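Periplasmic binding protein (Thermotoga lettingae TMO, PDB 4RY8) binds 5-methylthioribose and probably hands it, as a periplasmic solute-binding protein, to a membrane transporter for uptake. Local coordinates at residues I121-S126 against Q158-R163; Y141-G146 against K152-W157. All coordinates share one frame; numbering follows the deposited sequence.

Both contacts are buried, border the second subunit and share helix 148-163, which packs on helix 118-132 in one and on strand 137-142 in the other. Contact 1 sets the end of that helix (158-163) against helix 118-132 by apolar packing alone, its centre about 18 Å from the centre of the chain. Contact 2, its centre about 13 Å from that point, joins residues 152-157 to the end of strand 137-142 and the loop after it; here a phenol, an amide and a carboxylate are hydrogen-bonded, and Arg153 reaches the sugar. The contacts touch where Met156 CB packs on Gly122 and Tyr123, and where Ser126 OG lies near Trp157 CA.

Contact 1: residues I121-S126 against Q158-R163; sequences IGYLIS and QIIKWR
The Tyr123 ring meets Ile160 obliquely, the methyl CD1 of the isoleucine lying 3.6 Å from ring atom CD1 and almost as near CE1. The two side chains cross at about a right angle. The ring swings out to this methyl because CG is anti to the backbone N (chi1 179°), although the CB of Tyr123 does not itself point at helix 148-163. One bond back toward the backbone, Ile160 CG1 sits 3.6 Å from Ser126 CB, where residues 121-126 and 158-163 come closest, with 6.4 Å between the CA atoms of Ser126 and Ile160. Such an approach suits the small serine, whose hydroxyl is turned back on its own helix: OG donates to Gly122 O at 2.6 Å, in the carbonyl plane, and that oxygen also accepts from Ser126 N. The buried hydroxyl is thus satisfied locally, leaving CB to face the isoleucine. At the far end of the ring, Tyr123 OH bonds to Asp117 of the second subunit, where Leu119 also packs on the tyrosine. On the other flank of helix 118-132, Ile121 and Ile125 lie against strands 226-230 and 247-252, so two helices of the mixed-sheet lobe pack side by side next to the subunit interface.

Contact 2: residues Y141-G146 against K152-W157; sequences YVNVGG and KRDKMW. With SR1 (5-S-methyl-5-thio-alpha-D-ribofuranose), chain G.
Strand 137-142 runs out at Tyr141 and Val142 into a loop, and helix 148-163 returns past it with the Asn143 and Asp154 CA atoms 7.7 Å apart. This is the first half of a beta-alpha-beta crossover completed by strand 167-173, in the mixed-sheet lobe of the periplasmic-binding-protein fold. Tyr141 carries the contact. Its CG stands anti to the backbone N (chi1 180°), which sends the ring from the strand toward the helix. One face takes Trp157 CD1, 3.2 Å above the plane and over the centre; the opposite face is covered near its rim by Asn143 CB. The tyrosine and the indole five-membered ring are tilted by 33°, and the two side chains run past each other in opposite directions. Trp157 NE1 is bonded to Glu169 on the next strand.

At the ring's edge, Tyr141 OH donates to Asp154 OD1 at 2.6 Å, which receives it on its anti lone pair, with ring and carboxylate nearly coplanar. The same hydroxyl accepts from Asn143 ND2 at 3.0 Å in a nearly straight bond, so donor and acceptor roles are both filled. Gln158 NE2 is a second partner of OD1, and Leu150 O a second acceptor for ND2. A phenylalanine in place of Tyr141 could keep the ring packing but would remove the hydroxyl that joins Asp154 to Asn143, and would probably leave each held less firmly, by Gln158 and Leu150 O alone among the partners named.

One residue before Asp154, Arg153 leads away to the ligand pocket, its chain extended from CG to NE. Asp118 and Met204 O also hold its guanidinium, which meets the sugar edge-on: NH2 donates to SR1 O2 at 3.1 Å and NH1 to SR1 O3 at 2.9 Å.

Contact 1: residues I121-S126 against Q158-R163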
loop_
_atom_site.group_PDB
_atom_site.type_symbol
_atom_site.label_atom_id
_atom_site.label_comp_id
_atom_site.label_asym_id
_atom_site.label_seq_id
_atom_site.Cartn_x
_atom_site.Cartn_y
_atom_site.Cartn_z
ATOM N N ILE C 121 3.366 4.308 2.795
ATOM C CA ILE C 121 3.905 4.480 4.138
ATOM C C ILE C 121 2.749 4.554 5.128
ATOM O O ILE C 121 2.768 3.900 6.135
ATOM C CB ILE C 121 4.759 5.776 4.325
ATOM C CG1 ILE C 121 6.095 5.760 3.579
ATOM C CG2 ILE C 121 5.042 6.003 5.813
ATOM C CD1 ILE C 121 6.852 7.084 3.707
ATOM N N GLY C 122 1.771 5.424 4.852
ATOM C CA GLY C 122 0.640 5.602 5.770
ATOM C C GLY C 122 -0.215 4.353 5.980
ATOM O O GLY C 122 -0.666 4.088 7.087
ATOM N N TYR C 123 -0.350 3.564 4.920
ATOM C CA TYR C 123 -1.021 2.304 4.932
ATOM C C TYR C 123 -0.167 1.271 5.682
ATOM O O TYR C 123 -0.643 0.580 6.561
ATOM C CB TYR C 123 -1.252 1.775 3.511
ATOM C CG TYR C 123 -1.936 0.449 3.604
ATOM C CD1 TYR C 123 -3.206 0.380 4.152
ATOM C CD2 TYR C 123 -1.274 -0.767 3.311
ATOM C CE1 TYR C 123 -3.839 -0.822 4.327
ATOM C CE2 TYR C 123 -1.926 -1.988 3.475
ATOM C CZ TYR C 123 -3.225 -1.995 3.990
ATOM O OH TYR C 123 -3.945 -3.159 4.212
ATOM N N LEU C 124 1.108 1.204 5.376
ATOM C CA LEU C 124 1.900 0.140 6.017
ATOM C C LEU C 124 1.983 0.329 7.516
ATOM O O LEU C 124 1.808 -0.631 8.280
ATOM C CB LEU C 124 3.296 0.046 5.435
ATOM C CG LEU C 124 3.497 -0.470 4.015
ATOM C CD1 LEU C 124 4.977 -0.346 3.677
ATOM C CD2 LEU C 124 2.998 -1.895 3.803
ATOM N N ILE C 125 2.236 1.553 7.968
ATOM C CA ILE C 125 2.424 1.733 9.413
ATOM C C ILE C 125 1.092 1.632 10.113
ATOM O O ILE C 125 1.032 1.052 11.205
ATOM C CB ILE C 125 3.224 3.012 9.807
ATOM C CG1 ILE C 125 3.619 2.953 11.274
ATOM C CG2 ILE C 125 2.356 4.287 9.525
ATOM C CD1 ILE C 125 4.672 1.933 11.685
ATOM N N SER C 126 0.028 2.239 9.548
ATOM C CA SER C 126 -1.283 2.168 10.204
ATOM C C SER C 126 -1.837 0.719 10.318
ATOM O O SER C 126 -2.351 0.344 11.379
ATOM C CB SER C 126 -2.348 3.165 9.567
ATOM O OG SER C 126 -1.794 4.439 9.347
ATOM N N GLN C 158 -7.124 7.386 8.090
ATOM C CA GLN C 158 -8.567 7.387 8.053
ATOM C C GLN C 158 -9.133 6.054 7.497
ATOM O O GLN C 158 -10.155 5.577 7.978
ATOM C CB GLN C 158 -9.050 8.574 7.219
ATOM C CG GLN C 158 -8.428 9.908 7.585
ATOM C CD GLN C 158 -8.587 10.282 9.079
ATOM O OE1 GLN C 158 -9.533 9.881 9.720
ATOM N NE2 GLN C 158 -7.616 11.004 9.629
ATOM N N ILE C 159 -8.441 5.427 6.515
ATOM C CA ILE C 159 -8.934 4.208 5.900
ATOM C C ILE C 159 -8.751 3.028 6.848
ATOM O O ILE C 159 -9.623 2.146 6.920
ATOM C CB ILE C 159 -8.263 3.978 4.504
ATOM C CG1 ILE C 159 -9.221 4.371 3.376
ATOM C CG2 ILE C 159 -7.952 2.535 4.245
ATOM C CD1 ILE C 159 -9.698 5.801 3.410
ATOM N N ILE C 160 -7.639 2.999 7.554
ATOM C CA ILE C 160 -7.462 2.002 8.608
ATOM C C ILE C 160 -8.551 2.126 9.659
ATOM O O ILE C 160 -9.067 1.113 10.125
ATOM C CB ILE C 160 -6.099 2.069 9.298
ATOM C CG1 ILE C 160 -5.149 1.070 8.643
ATOM C CG2 ILE C 160 -6.207 1.704 10.777
ATOM C CD1 ILE C 160 -5.039 1.278 7.159
ATOM N N LYS C 161 -8.918 3.350 10.021
ATOM C CA LYS C 161 -10.027 3.456 11.005
ATOM C C LYS C 161 -11.358 2.909 10.477
ATOM O O LYS C 161 -12.182 2.351 11.237
ATOM C CB LYS C 161 -10.183 4.881 11.516
ATOM C CG LYS C 161 -9.012 5.318 12.390
ATOM C CD LYS C 161 -9.326 6.706 12.939
ATOM C CE LYS C 161 -9.046 7.766 11.895
ATOM N NZ LYS C 161 -9.457 9.128 12.369
ATOM N N TRP C 162 -11.564 3.060 9.176
ATOM C CA TRP C 162 -12.743 2.538 8.512
ATOM C C TRP C 162 -12.751 0.982 8.463
ATOM O O TRP C 162 -13.754 0.342 8.764
ATOM C CB TRP C 162 -12.851 3.148 7.098
ATOM C CG TRP C 162 -13.843 2.463 6.306
ATOM C CD1 TRP C 162 -15.198 2.682 6.294
ATOM C CD2 TRP C 162 -13.592 1.421 5.377
ATOM N NE1 TRP C 162 -15.800 1.815 5.428
ATOM C CE2 TRP C 162 -14.835 1.026 4.847
ATOM C CE3 TRP C 162 -12.423 0.768 4.949
ATOM C CZ2 TRP C 162 -14.951 0.010 3.902
ATOM C CZ3 TRP C 162 -12.533 -0.220 4.015
ATOM C CH2 TRP C 162 -13.784 -0.604 3.496
ATOM N N ARG C 163 -11.631 0.375 8.075
ATOM C CA ARG C 163 -11.572 -1.088 7.904
ATOM C C ARG C 163 -11.580 -1.792 9.230
ATOM O O ARG C 163 -12.182 -2.839 9.372
ATOM C CB ARG C 163 -10.318 -1.447 7.091
ATOM C CG ARG C 163 -9.787 -2.874 7.236
ATOM C CD ARG C 163 -10.661 -3.884 6.535
ATOM N NE ARG C 163 -10.218 -5.294 6.697
ATOM C CZ ARG C 163 -10.568 -6.106 7.688
ATOM N NH1 ARG C 163 -11.344 -5.689 8.678
ATOM N NH2 ARG C 163 -10.155 -7.370 7.675
#

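Contact 2: residues Y141-G146 against K152-W157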
loop_
_atom_site.group_PDB
_atom_site.type_symbol
_atom_site.label_atom_id
_atom_site.label_comp_id
_atom_site.label_asym_id
_atom_site.label_seq_id
_atom_site.Cartn_x
_atom_site.Cartn_y
_atom_site.Cartn_z
ATOM N N TYR C 141 -2.852 9.892 18.099
ATOM C CA TYR C 141 -2.366 10.139 16.735
ATOM C C TYR C 141 -1.545 11.415 16.741
ATOM O O TYR C 141 -2.044 12.495 17.103
ATOM C CB TYR C 141 -3.566 10.346 15.838
ATOM C CG TYR C 141 -3.325 10.629 14.366
ATOM C CD1 TYR C 141 -2.380 9.927 13.620
ATOM C CD2 TYR C 141 -4.160 11.479 13.684
ATOM C CE1 TYR C 141 -2.221 10.176 12.285
ATOM C CE2 TYR C 141 -4.003 11.722 12.349
ATOM C CZ TYR C 141 -3.049 11.040 11.646
ATOM O OH TYR C 141 -2.947 11.248 10.315
ATOM N N VAL C 142 -0.306 11.328 16.281
ATOM C CA VAL C 142 0.552 12.516 16.257
ATOM C C VAL C 142 0.869 12.891 14.815
ATOM O O VAL C 142 1.634 12.199 14.088
ATOM C CB VAL C 142 1.821 12.347 17.042
ATOM C CG1 VAL C 142 2.417 13.715 17.324
ATOM C CG2 VAL C 142 1.601 11.539 18.317
ATOM N N ASN C 143 0.211 13.960 14.381
ATOM C CA ASN C 143 0.342 14.440 13.027
ATOM C C ASN C 143 -0.345 15.765 12.947
ATOM O O ASN C 143 -1.102 16.120 13.860
ATOM C CB ASN C 143 -0.311 13.455 12.043
ATOM C CG ASN C 143 0.125 13.667 10.605
ATOM O OD1 ASN C 143 1.153 14.303 10.317
ATOM N ND2 ASN C 143 -0.636 13.118 9.694
ATOM N N VAL C 144 -0.041 16.501 11.873
ATOM C CA VAL C 144 -0.578 17.852 11.640
ATOM C C VAL C 144 -0.823 18.060 10.154
ATOM O O VAL C 144 -0.121 17.484 9.322
ATOM C CB VAL C 144 0.427 18.926 12.122
ATOM C CG1 VAL C 144 1.103 18.496 13.394
ATOM C CG2 VAL C 144 1.518 19.210 11.104
ATOM N N GLY C 145 -1.815 18.883 9.817
ATOM C CA GLY C 145 -2.118 19.202 8.433
ATOM C C GLY C 145 -1.186 20.233 7.831
ATOM O O GLY C 145 -0.319 20.777 8.517
ATOM N N GLY C 146 -1.270 20.409 6.512
ATOM C CA GLY C 146 -0.456 21.398 5.813
ATOM C C GLY C 146 0.893 20.946 5.287
ATOM O O GLY C 146 1.665 21.742 4.764
ATOM N N LYS C 152 -0.896 13.005 2.894
ATOM C CA LYS C 152 -0.948 11.688 2.263
ATOM C C LYS C 152 -1.028 10.561 3.334
ATOM O O LYS C 152 -1.912 9.683 3.293
ATOM C CB LYS C 152 0.279 11.488 1.403
ATOM C CG LYS C 152 0.323 12.340 0.174
ATOM C CD LYS C 152 1.707 12.327 -0.480
ATOM C CE LYS C 152 1.821 13.474 -1.500
ATOM N NZ LYS C 152 3.154 13.549 -2.200
ATOM N N ARG C 153 -0.117 10.569 4.287
ATOM C CA ARG C 153 -0.183 9.550 5.343
ATOM C C ARG C 153 -1.496 9.650 6.095
ATOM O O ARG C 153 -2.085 8.628 6.436
ATOM C CB ARG C 153 0.935 9.708 6.303
ATOM C CG ARG C 153 2.241 9.396 5.608
ATOM C CD ARG C 153 3.467 9.889 6.351
ATOM N NE ARG C 153 4.623 9.995 5.443
ATOM C CZ ARG C 153 5.772 10.609 5.723
ATOM N NH1 ARG C 153 5.964 11.156 6.915
ATOM N NH2 ARG C 153 6.744 10.691 4.791
ATOM N N ASP C 154 -1.974 10.874 6.335
ATOM C CA ASP C 154 -3.233 11.003 7.099
ATOM C C ASP C 154 -4.417 10.228 6.461
ATOM O O ASP C 154 -5.181 9.532 7.158
ATOM C CB ASP C 154 -3.566 12.462 7.304
ATOM C CG ASP C 154 -4.864 12.656 8.036
ATOM O OD1 ASP C 154 -4.962 12.435 9.256
ATOM O OD2 ASP C 154 -5.795 12.948 7.326
ATOM N N LYS C 155 -4.545 10.311 5.133
ATOM C CA LYS C 155 -5.632 9.653 4.403
ATOM C C LYS C 155 -5.681 8.174 4.650
ATOM O O LYS C 155 -6.740 7.543 4.714
ATOM C CB LYS C 155 -5.517 9.940 2.912
ATOM C CG LYS C 155 -5.791 11.378 2.485
ATOM C CD LYS C 155 -7.242 11.751 2.717
ATOM C CE LYS C 155 -7.647 12.979 1.924
ATOM N NZ LYS C 155 -9.066 13.356 2.178
ATOM N N MET C 156 -4.491 7.576 4.763
ATOM C CA MET C 156 -4.398 6.160 4.959
ATOM C C MET C 156 -4.751 5.794 6.379
ATOM O O MET C 156 -5.378 4.754 6.577
ATOM C CB MET C 156 -3.008 5.667 4.532
ATOM C CG MET C 156 -2.812 5.632 3.014
ATOM S SD MET C 156 -4.086 4.820 1.993
ATOM C CE MET C 156 -3.075 4.204 0.654
ATOM N N TRP C 157 -4.460 6.671 7.356
ATOM C CA TRP C 157 -4.958 6.475 8.714
ATOM C C TRP C 157 -6.484 6.449 8.762
ATOM O O TRP C 157 -7.085 5.591 9.415
ATOM C CB TRP C 157 -4.373 7.519 9.656
ATOM C CG TRP C 157 -4.977 7.678 11.060
ATOM C CD1 TRP C 157 -5.490 8.837 11.605
ATOM C CD2 TRP C 157 -5.067 6.681 12.085
ATOM N NE1 TRP C 157 -5.885 8.613 12.919
ATOM C CE2 TRP C 157 -5.640 7.288 13.222
ATOM C CE3 TRP C 157 -4.722 5.315 12.148
ATOM C CZ2 TRP C 157 -5.890 6.578 14.398
ATOM C CZ3 TRP C 157 -4.966 4.615 13.345
ATOM C CH2 TRP C 157 -5.520 5.239 14.442
HETATM C CS SR1 G . 7.195 18.152 8.502
HETATM S S SR1 G . 7.012 17.010 7.151
HETATM C C5 SR1 G . 8.045 15.727 7.900
HETATM C C4 SR1 G . 8.153 14.503 6.994
HETATM O O4 SR1 G . 8.676 14.955 5.787
HETATM C C1 SR1 G . 9.666 14.046 5.266
HETATM O O1 SR1 G . 9.177 13.546 4.069
HETATM C C2 SR1 G . 9.890 12.918 6.261
HETATM O O2 SR1 G . 9.483 11.582 5.859
HETATM C C3 SR1 G . 9.104 13.407 7.461
HETATM O O3 SR1 G . 8.385 12.338 8.059
#